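Local coordinates for protein S12 family peptidase (Streptomyces sp. 82F2, PDB 3WWX) that probably hydrolyses amide bonds stereospecifically for D-configured substrates, as a member of the S12 peptidase family with a beta-lactamase-type fold, at residues I72-P77 against I96-L101; L102-G107 against N160-L165; K291-V296 against E341-A346. All coordinates share one frame; numbering follows the deposited sequence.

The three contacts follow one another along the chain, and none nests or crosses. Contact 1 closes a loop of 18 residues that carries helix 78-81, and brings the turn after helix 55-68 to the start of helix 98-102. Contact 2 begins directly after it. It closes 52 residues and ties the end of helix 98-102 to helix 160-174. The two touch where Q100 O probably accepts from T105 N. Contact 1 sits at the start of this short helix and contact 2 at its end, in the helical part of the fold. Contact 3 lies about 30 Å from contact 2, centre to centre. It closes 44 residues holding three sheet strands, and joins a hairpin loop to helix 334-343.

Contact 1 (I72-P77 against I96-L101); sequences IDLDDP and ITVRQL
L74 and D76 point backbone oxygens at the first turn of helix 98-102. T97 is the N-cap of this helix and forms a capping box with Q100. The partner loop is a type I turn from D73 to D76, with an Asx turn in which D73 OD1 accepts from D75 N.

Backbone bonds come first. R99 N donates to L74 O at 2.8 Å. V98 N donates to D76 O at 3.1 Å, almost head-on to the carbonyl. The loop thus supplies acceptors for N-H groups at the helix start. A single bridge pairs P77 with T97, and P77 CA lies 3.3 Å from I96 O in a CA-H...O contact.

The charged bond is bidentate. R99 comes side-on, with NE 2.8 Å from D75 OD1 and NH2 3.1 Å from D75 OD2. The arginine chain runs extended and bends at chi3 (-53°), which turns this edge to the acid. The carboxylate plane is tilted 49° from the guanidinium plane. NH1 makes a salt bridge to E267, so two acids probably share the charge. L74 CB covers one guanidinium face near its rim.

L74, V98 and I72 make the apolar side. L74 CD2 lies 3.9 Å from V98 CG1, the chains crossing at about a right angle. I72 reaches V98 CG2 and also helix 160-174. A water bridges the polar side, 2.7 Å from both D75 OD1 and T97 OG1.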
ATOM      1  N   ILE A  72      17.991   9.660 -11.216  1.00 16.66           N
ATOM      2  CA  ILE A  72      17.569   8.444 -11.885  1.00 18.03           C
ATOM      3  C   ILE A  72      16.520   8.787 -12.929  1.00 16.93           C
ATOM      4  O   ILE A  72      15.761   9.734 -12.751  1.00 18.16           O
ATOM      5  CB  ILE A  72      17.001   7.426 -10.865  1.00 15.56           C
ATOM      6  CG1 ILE A  72      16.481   6.179 -11.566  1.00 15.22           C
ATOM      7  CG2 ILE A  72      15.885   8.080 -10.030  1.00 17.57           C
ATOM      8  CD1 ILE A  72      16.295   4.981 -10.622  1.00 15.60           C
ATOM      9  N   ASP A  73      16.491   8.025 -14.018  1.00 16.07           N
ATOM     10  CA  ASP A  73      15.438   8.099 -15.007  1.00 18.02           C
ATOM     11  C   ASP A  73      14.594   6.845 -14.807  1.00 15.94           C
ATOM     12  O   ASP A  73      15.110   5.739 -14.885  1.00 17.78           O
ATOM     13  CB  ASP A  73      16.058   8.135 -16.414  1.00 19.43           C
ATOM     14  CG  ASP A  73      15.040   8.338 -17.520  1.00 22.34           C
ATOM     15  OD1 ASP A  73      13.869   7.935 -17.410  1.00 19.64           O
ATOM     16  OD2 ASP A  73      15.432   8.899 -18.574  1.00 28.72           O
ATOM     17  N   LEU A  74      13.308   6.999 -14.515  1.00 15.39           N
ATOM     18  CA  LEU A  74      12.475   5.812 -14.291  1.00 15.01           C
ATOM     19  C   LEU A  74      12.337   4.918 -15.521  1.00 16.71           C
ATOM     20  O   LEU A  74      11.937   3.754 -15.404  1.00 15.19           O
ATOM     21  CB  LEU A  74      11.113   6.193 -13.737  1.00 14.36           C
ATOM     22  CG  LEU A  74      11.155   6.997 -12.442  1.00 15.81           C
ATOM     23  CD1 LEU A  74       9.744   7.305 -12.011  1.00 16.02           C
ATOM     24  CD2 LEU A  74      11.913   6.287 -11.323  1.00 15.40           C
ATOM     25  N   ASP A  75      12.698   5.421 -16.706  1.00 15.95           N
ATOM     26  CA  ASP A  75      12.700   4.563 -17.881  1.00 13.83           C
ATOM     27  C   ASP A  75      14.024   3.819 -18.047  1.00 14.17           C
ATOM     28  O   ASP A  75      14.177   3.071 -19.007  1.00 17.20           O
ATOM     29  CB  ASP A  75      12.316   5.347 -19.135  1.00 18.17           C
ATOM     30  CG  ASP A  75      10.902   5.864 -19.065  1.00 20.63           C
ATOM     31  OD1 ASP A  75      10.003   5.056 -18.755  1.00 19.16           O
ATOM     32  OD2 ASP A  75      10.690   7.068 -19.276  1.00 23.13           O
ATOM     33  N   ASP A  76      14.946   3.995 -17.105  1.00 16.38           N
ATOM     34  CA  ASP A  76      16.155   3.169 -17.031  1.00 15.95           C
ATOM     35  C   ASP A  76      15.775   1.688 -16.873  1.00 18.03           C
ATOM     36  O   ASP A  76      14.827   1.359 -16.150  1.00 15.81           O
ATOM     37  CB  ASP A  76      17.023   3.527 -15.813  1.00 18.83           C
ATOM     38  CG  ASP A  76      17.802   4.833 -15.961  1.00 21.73           C
ATOM     39  OD1 ASP A  76      18.008   5.308 -17.106  1.00 23.46           O
ATOM     40  OD2 ASP A  76      18.233   5.367 -14.909  1.00 22.57           O
ATOM     41  N   PRO A  77      16.529   0.782 -17.492  1.00 17.19           N
ATOM     42  CA  PRO A  77      16.342  -0.633 -17.166  1.00 13.48           C
ATOM     43  C   PRO A  77      16.685  -0.929 -15.711  1.00 15.60           C
ATOM     44  O   PRO A  77      17.590  -0.337 -15.134  1.00 15.68           O
ATOM     45  CB  PRO A  77      17.335  -1.362 -18.092  1.00 15.99           C
ATOM     46  CG  PRO A  77      17.661  -0.378 -19.154  1.00 22.23           C
ATOM     47  CD  PRO A  77      17.541   0.980 -18.549  1.00 17.78           C
ATOM     48  N   ILE A  96      13.176  -4.640 -18.492  1.00 15.23           N
ATOM     49  CA  ILE A  96      12.150  -4.108 -17.588  1.00 15.51           C
ATOM     50  C   ILE A  96      12.647  -2.785 -17.047  1.00 15.09           C
ATOM     51  O   ILE A  96      13.796  -2.691 -16.619  1.00 16.25           O
ATOM     52  CB  ILE A  96      11.935  -5.049 -16.392  1.00 13.60           C
ATOM     53  CG1 ILE A  96      11.376  -6.399 -16.845  1.00 13.87           C
ATOM     54  CG2 ILE A  96      10.952  -4.424 -15.369  1.00 14.22           C
ATOM     55  CD1 ILE A  96      11.488  -7.489 -15.792  1.00 14.78           C
ATOM     56  N   THR A  97      11.793  -1.756 -17.045  1.00 13.77           N
ATOM     57  CA  THR A  97      12.192  -0.448 -16.530  1.00 15.05           C
ATOM     58  C   THR A  97      11.683  -0.228 -15.107  1.00 12.45           C
ATOM     59  O   THR A  97      10.792  -0.939 -14.639  1.00 13.43           O
ATOM     60  CB  THR A  97      11.650   0.693 -17.396  1.00 17.39           C
ATOM     61  OG1 THR A  97      10.226   0.753 -17.286  1.00 15.55           O
ATOM     62  CG2 THR A  97      12.010   0.460 -18.861  1.00 17.47           C
ATOM     63  N   VAL A  98      12.269   0.742 -14.422  1.00 13.39           N
ATOM     64  CA  VAL A  98      11.858   1.049 -13.060  1.00 12.15           C
ATOM     65  C   VAL A  98      10.388   1.490 -13.076  1.00 13.01           C
ATOM     66  O   VAL A  98       9.619   1.111 -12.183  1.00 12.60           O
ATOM     67  CB  VAL A  98      12.771   2.106 -12.412  1.00 13.56           C
ATOM     68  CG1 VAL A  98      12.304   2.466 -11.025  1.00 14.85           C
ATOM     69  CG2 VAL A  98      14.215   1.609 -12.371  1.00 15.86           C
ATOM     70  N   ARG A  99       9.974   2.231 -14.105  1.00 12.64           N
ATOM     71  CA  ARG A  99       8.570   2.645 -14.235  1.00 11.49           C
ATOM     72  C   ARG A  99       7.635   1.447 -14.264  1.00 10.67           C
ATOM     73  O   ARG A  99       6.570   1.468 -13.659  1.00 12.26           O
ATOM     74  CB  ARG A  99       8.364   3.483 -15.500  1.00 12.76           C
ATOM     75  CG  ARG A  99       6.978   4.137 -15.609  1.00 14.60           C
ATOM     76  CD  ARG A  99       6.786   4.911 -16.948  1.00 13.85           C
ATOM     77  NE  ARG A  99       7.874   5.865 -17.138  1.00 14.74           N
ATOM     78  CZ  ARG A  99       8.011   7.000 -16.459  1.00 15.42           C
ATOM     79  NH1 ARG A  99       7.091   7.378 -15.569  1.00 13.62           N
ATOM     80  NH2 ARG A  99       9.066   7.786 -16.675  1.00 16.86           N
ATOM     81  N   GLN A 100       8.032   0.390 -14.970  1.00 12.85           N
ATOM     82  CA  GLN A 100       7.210  -0.803 -15.071  1.00 12.10           C
ATOM     83  C   GLN A 100       7.092  -1.560 -13.740  1.00 11.30           C
ATOM     84  O   GLN A 100       6.086  -2.223 -13.507  1.00 12.00           O
ATOM     85  CB  GLN A 100       7.749  -1.717 -16.182  1.00 13.96           C
ATOM     86  CG  GLN A 100       7.564  -1.130 -17.563  1.00 13.27           C
ATOM     87  CD  GLN A 100       8.265  -1.933 -18.637  1.00 16.97           C
ATOM     88  OE1 GLN A 100       9.332  -2.499 -18.413  1.00 19.48           O
ATOM     89  NE2 GLN A 100       7.656  -1.983 -19.815  1.00 18.60           N
ATOM     90  N   LEU A 101       8.092  -1.430 -12.873  1.00 10.65           N
ATOM     91  CA  LEU A 101       7.937  -1.910 -11.493  1.00 10.49           C
ATOM     92  C   LEU A 101       6.812  -1.149 -10.826  1.00 12.29           C
ATOM     93  O   LEU A 101       5.922  -1.738 -10.209  1.00 10.52           O
ATOM     94  CB  LEU A 101       9.208  -1.694 -10.677  1.00 12.05           C
ATOM     95  CG  LEU A 101      10.532  -2.283 -11.193  1.00 10.90           C
ATOM     96  CD1 LEU A 101      11.649  -1.949 -10.238  1.00 12.05           C
ATOM     97  CD2 LEU A 101      10.412  -3.803 -11.388  1.00 11.96           C
TER
HETATM   98  O   HOH W   1       9.231   2.461 -19.189  1.00 22.07           O

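Contact 2 (L102-G107 against N160-L165); sequences LNHTSG and NTNFVL
N162 holds H104 and S106 through its carboxamide. H104, with positive phi, is the C-prime residue of a Schellman motif that ends helix 98-102. The N162 CG lies beside its backbone N (chi1 -77°), and the amide faces the loop. Its ND2 donates to H104 ND1 at 3.1 Å in a nearly straight bond. H104 ND1 lies in the amide plane, but ND2 stands off the imidazole plane, with ring and amide turned 44° apart. S106 OG sits between its own backbone N and carbonyl carbon (chi1 68°). From there it donates to N162 OD1 at 2.6 Å, and it also accepts from I108 N. Bonds at both ends fix which way the amide is flipped.

F163 packs beside this group. Its CZ meets L102 O at the ring edge, 3.3 Å away, and L102 CD2 lies 3.7 Å from CE2. The H104 and F163 rings meet obliquely, while Y158 stacks on H104. Y158 and N160 match the Tyr-X-Asn motif of this family, and N160 OD1 accepts from K56, at the lysine of its Ser-X-X-Lys motif. One water links this buried contact further, accepting from G107 N at 3.0 Å and from N162 ND2 at 3.3 Å.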
ATOM      1  N   LEU A 102       6.825   0.171 -10.964  1.00 10.86           N
ATOM      2  CA  LEU A 102       5.937   1.013 -10.170  1.00 10.60           C
ATOM      3  C   LEU A 102       4.474   0.962 -10.578  1.00 10.37           C
ATOM      4  O   LEU A 102       3.602   1.238  -9.753  1.00 10.39           O
ATOM      5  CB  LEU A 102       6.435   2.457 -10.178  1.00 11.06           C
ATOM      6  CG  LEU A 102       7.808   2.672  -9.575  1.00 10.49           C
ATOM      7  CD1 LEU A 102       8.226   4.116  -9.833  1.00 14.98           C
ATOM      8  CD2 LEU A 102       7.857   2.343  -8.090  1.00 13.77           C
ATOM      9  N   ASN A 103       4.188   0.599 -11.828  1.00 10.69           N
ATOM     10  CA  ASN A 103       2.811   0.450 -12.294  1.00 11.91           C
ATOM     11  C   ASN A 103       2.376  -1.001 -12.549  1.00 10.77           C
ATOM     12  O   ASN A 103       1.300  -1.251 -13.078  1.00 11.46           O
ATOM     13  CB  ASN A 103       2.537   1.348 -13.511  1.00 11.05           C
ATOM     14  CG  ASN A 103       3.370   0.992 -14.722  1.00 13.81           C
ATOM     15  OD1 ASN A 103       3.880  -0.118 -14.849  1.00 12.16           O
ATOM     16  ND2 ASN A 103       3.476   1.929 -15.646  1.00 13.83           N
ATOM     17  N   HIS A 104       3.222  -1.944 -12.127  1.00 10.91           N
ATOM     18  CA  HIS A 104       2.930  -3.380 -12.206  1.00  9.99           C
ATOM     19  C   HIS A 104       2.724  -3.880 -13.637  1.00 10.46           C
ATOM     20  O   HIS A 104       1.970  -4.824 -13.864  1.00 11.72           O
ATOM     21  CB  HIS A 104       1.725  -3.766 -11.340  1.00 10.73           C
ATOM     22  CG  HIS A 104       1.891  -3.439  -9.891  1.00 11.76           C
ATOM     23  ND1 HIS A 104       2.770  -4.105  -9.060  1.00 10.60           N
ATOM     24  CD2 HIS A 104       1.285  -2.507  -9.127  1.00 10.44           C
ATOM     25  CE1 HIS A 104       2.690  -3.595  -7.849  1.00  9.68           C
ATOM     26  NE2 HIS A 104       1.795  -2.619  -7.860  1.00  9.14           N
ATOM     27  N   THR A 105       3.445  -3.290 -14.586  1.00 11.21           N
ATOM     28  CA  THR A 105       3.447  -3.835 -15.951  1.00 12.02           C
ATOM     29  C   THR A 105       4.746  -4.570 -16.263  1.00 11.92           C
ATOM     30  O   THR A 105       4.982  -4.951 -17.415  1.00 13.47           O
ATOM     31  CB  THR A 105       3.178  -2.742 -16.997  1.00 12.99           C
ATOM     32  OG1 THR A 105       4.211  -1.745 -16.967  1.00 12.57           O
ATOM     33  CG2 THR A 105       1.809  -2.104 -16.751  1.00 13.60           C
ATOM     34  N   SER A 106       5.589  -4.788 -15.247  1.00 10.88           N
ATOM     35  CA  SER A 106       6.834  -5.539 -15.424  1.00 10.27           C
ATOM     36  C   SER A 106       6.624  -7.009 -15.766  1.00 12.38           C
ATOM     37  O   SER A 106       7.441  -7.586 -16.494  1.00 13.94           O
ATOM     38  CB  SER A 106       7.668  -5.462 -14.151  1.00 13.56           C
ATOM     39  OG  SER A 106       6.980  -6.189 -13.145  1.00 10.93           O
ATOM     40  N   GLY A 107       5.571  -7.619 -15.237  1.00 11.33           N
ATOM     41  CA  GLY A 107       5.349  -9.052 -15.375  1.00 12.50           C
ATOM     42  C   GLY A 107       6.088  -9.892 -14.344  1.00 11.91           C
ATOM     43  O   GLY A 107       6.039 -11.121 -14.402  1.00 12.58           O
ATOM     44  N   ASN A 160       4.054  -7.847  -5.574  1.00  8.53           N
ATOM     45  CA  ASN A 160       4.756  -7.242  -4.454  1.00  8.54           C
ATOM     46  C   ASN A 160       6.252  -7.182  -4.720  1.00  9.04           C
ATOM     47  O   ASN A 160       6.939  -6.306  -4.192  1.00  9.16           O
ATOM     48  CB  ASN A 160       4.409  -8.013  -3.186  1.00  8.78           C
ATOM     49  CG  ASN A 160       2.983  -7.773  -2.768  1.00 10.22           C
ATOM     50  OD1 ASN A 160       2.576  -6.624  -2.623  1.00 10.77           O
ATOM     51  ND2 ASN A 160       2.192  -8.821  -2.684  1.00 13.00           N
ATOM     52  N   THR A 161       6.768  -8.090  -5.551  1.00  8.48           N
ATOM     53  CA  THR A 161       8.193  -8.076  -5.879  1.00  8.61           C
ATOM     54  C   THR A 161       8.569  -6.763  -6.536  1.00  8.92           C
ATOM     55  O   THR A 161       9.681  -6.261  -6.353  1.00  8.98           O
ATOM     56  CB  THR A 161       8.554  -9.216  -6.835  1.00  8.88           C
ATOM     57  OG1 THR A 161       7.907 -10.409  -6.384  1.00 10.07           O
ATOM     58  CG2 THR A 161      10.066  -9.438  -6.849  1.00 10.56           C
ATOM     59  N   ASN A 162       7.644  -6.178  -7.276  1.00  9.45           N
ATOM     60  CA  ASN A 162       7.936  -4.921  -7.953  1.00  9.87           C
ATOM     61  C   ASN A 162       8.365  -3.848  -6.989  1.00  9.98           C
ATOM     62  O   ASN A 162       9.282  -3.088  -7.306  1.00 10.12           O
ATOM     63  CB  ASN A 162       6.730  -4.434  -8.729  1.00  9.41           C
ATOM     64  CG  ASN A 162       6.536  -5.194 -10.017  1.00 10.78           C
ATOM     65  OD1 ASN A 162       7.513  -5.612 -10.641  1.00 11.34           O
ATOM     66  ND2 ASN A 162       5.297  -5.362 -10.432  1.00 10.39           N
ATOM     67  N   PHE A 163       7.733  -3.782  -5.817  1.00  9.59           N
ATOM     68  CA  PHE A 163       8.054  -2.719  -4.866  1.00  9.71           C
ATOM     69  C   PHE A 163       9.180  -3.070  -3.918  1.00 10.06           C
ATOM     70  O   PHE A 163       9.860  -2.170  -3.443  1.00  9.82           O
ATOM     71  CB  PHE A 163       6.802  -2.201  -4.172  1.00 10.08           C
ATOM     72  CG  PHE A 163       6.067  -1.196  -5.025  1.00  8.70           C
ATOM     73  CD1 PHE A 163       5.363  -1.609  -6.152  1.00  9.35           C
ATOM     74  CD2 PHE A 163       6.112   0.151  -4.736  1.00 10.60           C
ATOM     75  CE1 PHE A 163       4.740  -0.704  -6.979  1.00  9.97           C
ATOM     76  CE2 PHE A 163       5.469   1.066  -5.565  1.00 10.70           C
ATOM     77  CZ  PHE A 163       4.779   0.636  -6.683  1.00 10.63           C
ATOM     78  N   VAL A 164       9.443  -4.352  -3.684  1.00  9.48           N
ATOM     79  CA  VAL A 164      10.699  -4.723  -3.044  1.00  8.67           C
ATOM     80  C   VAL A 164      11.895  -4.309  -3.925  1.00  8.47           C
ATOM     81  O   VAL A 164      12.862  -3.722  -3.426  1.00  9.40           O
ATOM     82  CB  VAL A 164      10.718  -6.218  -2.692  1.00  8.88           C
ATOM     83  CG1 VAL A 164      12.060  -6.624  -2.111  1.00 10.33           C
ATOM     84  CG2 VAL A 164       9.599  -6.515  -1.705  1.00 10.75           C
ATOM     85  N   LEU A 165      11.831  -4.596  -5.217  1.00  9.40           N
ATOM     86  CA  LEU A 165      12.846  -4.123  -6.164  1.00  9.16           C
ATOM     87  C   LEU A 165      12.935  -2.595  -6.149  1.00 11.40           C
ATOM     88  O   LEU A 165      14.032  -2.037  -6.123  1.00 10.85           O
ATOM     89  CB  LEU A 165      12.519  -4.634  -7.563  1.00 10.70           C
ATOM     90  CG  LEU A 165      12.745  -6.139  -7.720  1.00 10.97           C
ATOM     91  CD1 LEU A 165      12.073  -6.656  -8.942  1.00 11.00           C
ATOM     92  CD2 LEU A 165      14.248  -6.460  -7.725  1.00 11.72           C
TER
HETATM   93  O   HOH W   2       3.859  -7.037 -12.863  1.00 11.24           O

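Contact 3 (K291-V296 against E341-A346); sequences KLSCGV and EFCGTA
C294 and C343 are joined by a disulfide, with SG 2.1 Å from SG. It ties the loop of a beta hairpin to the last turn of helix 334-343. The hairpin loop is a type I turn from L292 to G295, and L292 N donates to V296 O at its base. The C294 SG lies between its backbone N and carbonyl carbon (chi1 67°), while the C343 SG lies beside its backbone N, turned away from the carbonyl carbon (chi1 -65°). These two torsions bring the sulfurs together, and the bridge closes with a left-handed chi3 of -72°.

The tight part lies on the inner side of the disulfide. L292 and F342 are both buried here. L292 CD1 comes within 3.4 Å of F342 CB, closest at the root of the phenylalanine, with the near side of its ring slightly farther off. L292 CB rests 3.6 Å from C343 SG, so one leucine packs on both helix residues. V296 adds a looser touch, with CG1 4.3 Å from F342 CD1.

The outer side is different. S293, C294 and T345 are exposed. S293 OG and T345 OG1 stand 3.8 Å apart, and S293 OG is 4.0 Å from C343 SG. Both hydroxyls are hydrogen-bonded to E339 OE1, one turn back on the helix, so this acid links them indirectly. No hydrogen bond crosses directly between 291-296 and 341-346.

The F342 ring continues past the loop onto the sheet. It touches V298 of strand 297-305, Q313 and T315 of strand 308-315, and L322 of strand 320-326. L292 also packs on Q335 and I338 of the helix. Through F342 and L292, helix 334-343 lies against the sheet beside the turn joining strands 288-291 and 297-305.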
ATOM      1  N   LYS A 291     -13.368   5.828 -10.518  1.00 16.51           N
ATOM      2  CA  LYS A 291     -14.506   6.730 -10.571  1.00 15.76           C
ATOM      3  C   LYS A 291     -15.690   6.066  -9.900  1.00 14.71           C
ATOM      4  O   LYS A 291     -16.119   4.979 -10.299  1.00 17.89           O
ATOM      5  CB  LYS A 291     -14.866   7.077 -12.006  1.00 16.60           C
ATOM      6  CG  LYS A 291     -15.980   8.103 -12.026  1.00 19.30           C
ATOM      7  CD  LYS A 291     -15.798   9.146 -13.106  1.00 29.85           C
ATOM      8  CE  LYS A 291     -15.848   8.538 -14.471  1.00 33.81           C
ATOM      9  NZ  LYS A 291     -17.013   7.627 -14.604  1.00 45.35           N
ATOM     10  N   LEU A 292     -16.221   6.727  -8.886  1.00 13.59           N
ATOM     11  CA  LEU A 292     -17.274   6.162  -8.053  1.00 13.74           C
ATOM     12  C   LEU A 292     -18.655   6.341  -8.693  1.00 16.31           C
ATOM     13  O   LEU A 292     -18.786   6.950  -9.752  1.00 16.74           O
ATOM     14  CB  LEU A 292     -17.214   6.782  -6.663  1.00 14.44           C
ATOM     15  CG  LEU A 292     -15.837   6.684  -5.989  1.00 13.26           C
ATOM     16  CD1 LEU A 292     -15.876   7.436  -4.690  1.00 12.54           C
ATOM     17  CD2 LEU A 292     -15.432   5.221  -5.758  1.00 15.47           C
ATOM     18  N   SER A 293     -19.674   5.785  -8.053  1.00 18.39           N
ATOM     19  CA  SER A 293     -20.988   5.675  -8.672  1.00 21.01           C
ATOM     20  C   SER A 293     -21.517   7.042  -9.053  1.00 21.13           C
ATOM     21  O   SER A 293     -22.145   7.190 -10.106  1.00 21.05           O
ATOM     22  CB  SER A 293     -21.967   4.968  -7.726  1.00 19.46           C
ATOM     23  OG  SER A 293     -22.228   5.732  -6.571  1.00 18.31           O
ATOM     24  N   CYS A 294     -21.244   8.030  -8.200  1.00 15.80           N
ATOM     25  CA  CYS A 294     -21.739   9.398  -8.373  1.00 19.00           C
ATOM     26  C   CYS A 294     -20.819  10.238  -9.248  1.00 17.40           C
ATOM     27  O   CYS A 294     -21.050  11.439  -9.399  1.00 21.54           O
ATOM     28  CB  CYS A 294     -21.917  10.086  -7.030  1.00 17.51           C
ATOM     29  SG  CYS A 294     -20.374  10.403  -6.121  1.00 17.62           S
ATOM     30  N   GLY A 295     -19.793   9.628  -9.826  1.00 16.98           N
ATOM     31  CA  GLY A 295     -18.926  10.311 -10.780  1.00 15.13           C
ATOM     32  C   GLY A 295     -17.695  10.972 -10.174  1.00 13.19           C
ATOM     33  O   GLY A 295     -16.808  11.433 -10.884  1.00 14.77           O
ATOM     34  N   VAL A 296     -17.619  10.974  -8.856  1.00 12.38           N
ATOM     35  CA  VAL A 296     -16.433  11.498  -8.198  1.00 13.25           C
ATOM     36  C   VAL A 296     -15.259  10.547  -8.396  1.00 12.23           C
ATOM     37  O   VAL A 296     -15.364   9.322  -8.166  1.00 12.99           O
ATOM     38  CB  VAL A 296     -16.673  11.762  -6.706  1.00 11.10           C
ATOM     39  CG1 VAL A 296     -15.385  12.115  -5.983  1.00 13.50           C
ATOM     40  CG2 VAL A 296     -17.685  12.899  -6.507  1.00 12.57           C
ATOM     41  N   GLU A 341     -18.636   7.820   1.826  1.00 12.77           N
ATOM     42  CA  GLU A 341     -17.989   9.095   2.070  1.00 11.44           C
ATOM     43  C   GLU A 341     -18.048  10.010   0.858  1.00 11.99           C
ATOM     44  O   GLU A 341     -18.391  11.194   1.000  1.00 13.53           O
ATOM     45  CB  GLU A 341     -16.534   8.874   2.488  1.00 11.88           C
ATOM     46  CG  GLU A 341     -15.732  10.165   2.718  1.00 12.80           C
ATOM     47  CD  GLU A 341     -16.317  11.069   3.791  1.00 13.55           C
ATOM     48  OE1 GLU A 341     -16.145  12.298   3.697  1.00 12.40           O
ATOM     49  OE2 GLU A 341     -16.909  10.562   4.775  1.00 13.40           O
ATOM     50  N   PHE A 342     -17.697   9.513  -0.317  1.00 11.96           N
ATOM     51  CA  PHE A 342     -17.569  10.391  -1.484  1.00 11.61           C
ATOM     52  C   PHE A 342     -18.868  10.579  -2.258  1.00 15.28           C
ATOM     53  O   PHE A 342     -19.005  11.564  -2.980  1.00 15.35           O
ATOM     54  CB  PHE A 342     -16.452   9.911  -2.400  1.00 12.68           C
ATOM     55  CG  PHE A 342     -15.088  10.077  -1.803  1.00 11.71           C
ATOM     56  CD1 PHE A 342     -14.428  11.292  -1.858  1.00 11.73           C
ATOM     57  CD2 PHE A 342     -14.478   9.022  -1.154  1.00 12.11           C
ATOM     58  CE1 PHE A 342     -13.178  11.439  -1.286  1.00 12.47           C
ATOM     59  CE2 PHE A 342     -13.243   9.178  -0.560  1.00 12.23           C
ATOM     60  CZ  PHE A 342     -12.591  10.376  -0.636  1.00 12.22           C
ATOM     61  N   CYS A 343     -19.813   9.650  -2.105  1.00 14.17           N
ATOM     62  CA  CYS A 343     -21.089   9.720  -2.838  1.00 15.15           C
ATOM     63  C   CYS A 343     -22.321   9.725  -1.945  1.00 18.16           C
ATOM     64  O   CYS A 343     -23.440   9.895  -2.452  1.00 20.10           O
ATOM     65  CB  CYS A 343     -21.182   8.563  -3.834  1.00 16.28           C
ATOM     66  SG  CYS A 343     -19.949   8.643  -5.133  1.00 17.67           S
ATOM     67  N   GLY A 344     -22.132   9.559  -0.635  1.00 17.99           N
ATOM     68  CA  GLY A 344     -23.250   9.512   0.294  1.00 19.85           C
ATOM     69  C   GLY A 344     -24.080   8.251   0.164  1.00 21.96           C
ATOM     70  O   GLY A 344     -25.221   8.210   0.625  1.00 27.00           O
ATOM     71  N   THR A 345     -23.512   7.223  -0.458  1.00 21.07           N
ATOM     72  CA  THR A 345     -24.208   5.966  -0.713  1.00 24.66           C
ATOM     73  C   THR A 345     -24.498   5.224   0.591  1.00 27.83           C
ATOM     74  O   THR A 345     -23.587   4.915   1.365  1.00 24.47           O
ATOM     75  CB  THR A 345     -23.375   5.053  -1.641  1.00 24.38           C
ATOM     76  OG1 THR A 345     -23.019   5.761  -2.837  1.00 22.53           O
ATOM     77  CG2 THR A 345     -24.157   3.794  -2.021  1.00 26.31           C
ATOM     78  N   ALA A 346     -25.775   4.951   0.834  1.00 27.71           N
ATOM     79  CA  ALA A 346     -26.182   4.151   1.978  1.00 32.63           C
ATOM     80  C   ALA A 346     -25.704   2.714   1.798  1.00 36.99           C
ATOM     81  O   ALA A 346     -25.071   2.143   2.694  1.00 44.57           O
ATOM     82  CB  ALA A 346     -27.687   4.182   2.120  1.00 37.84           C
TER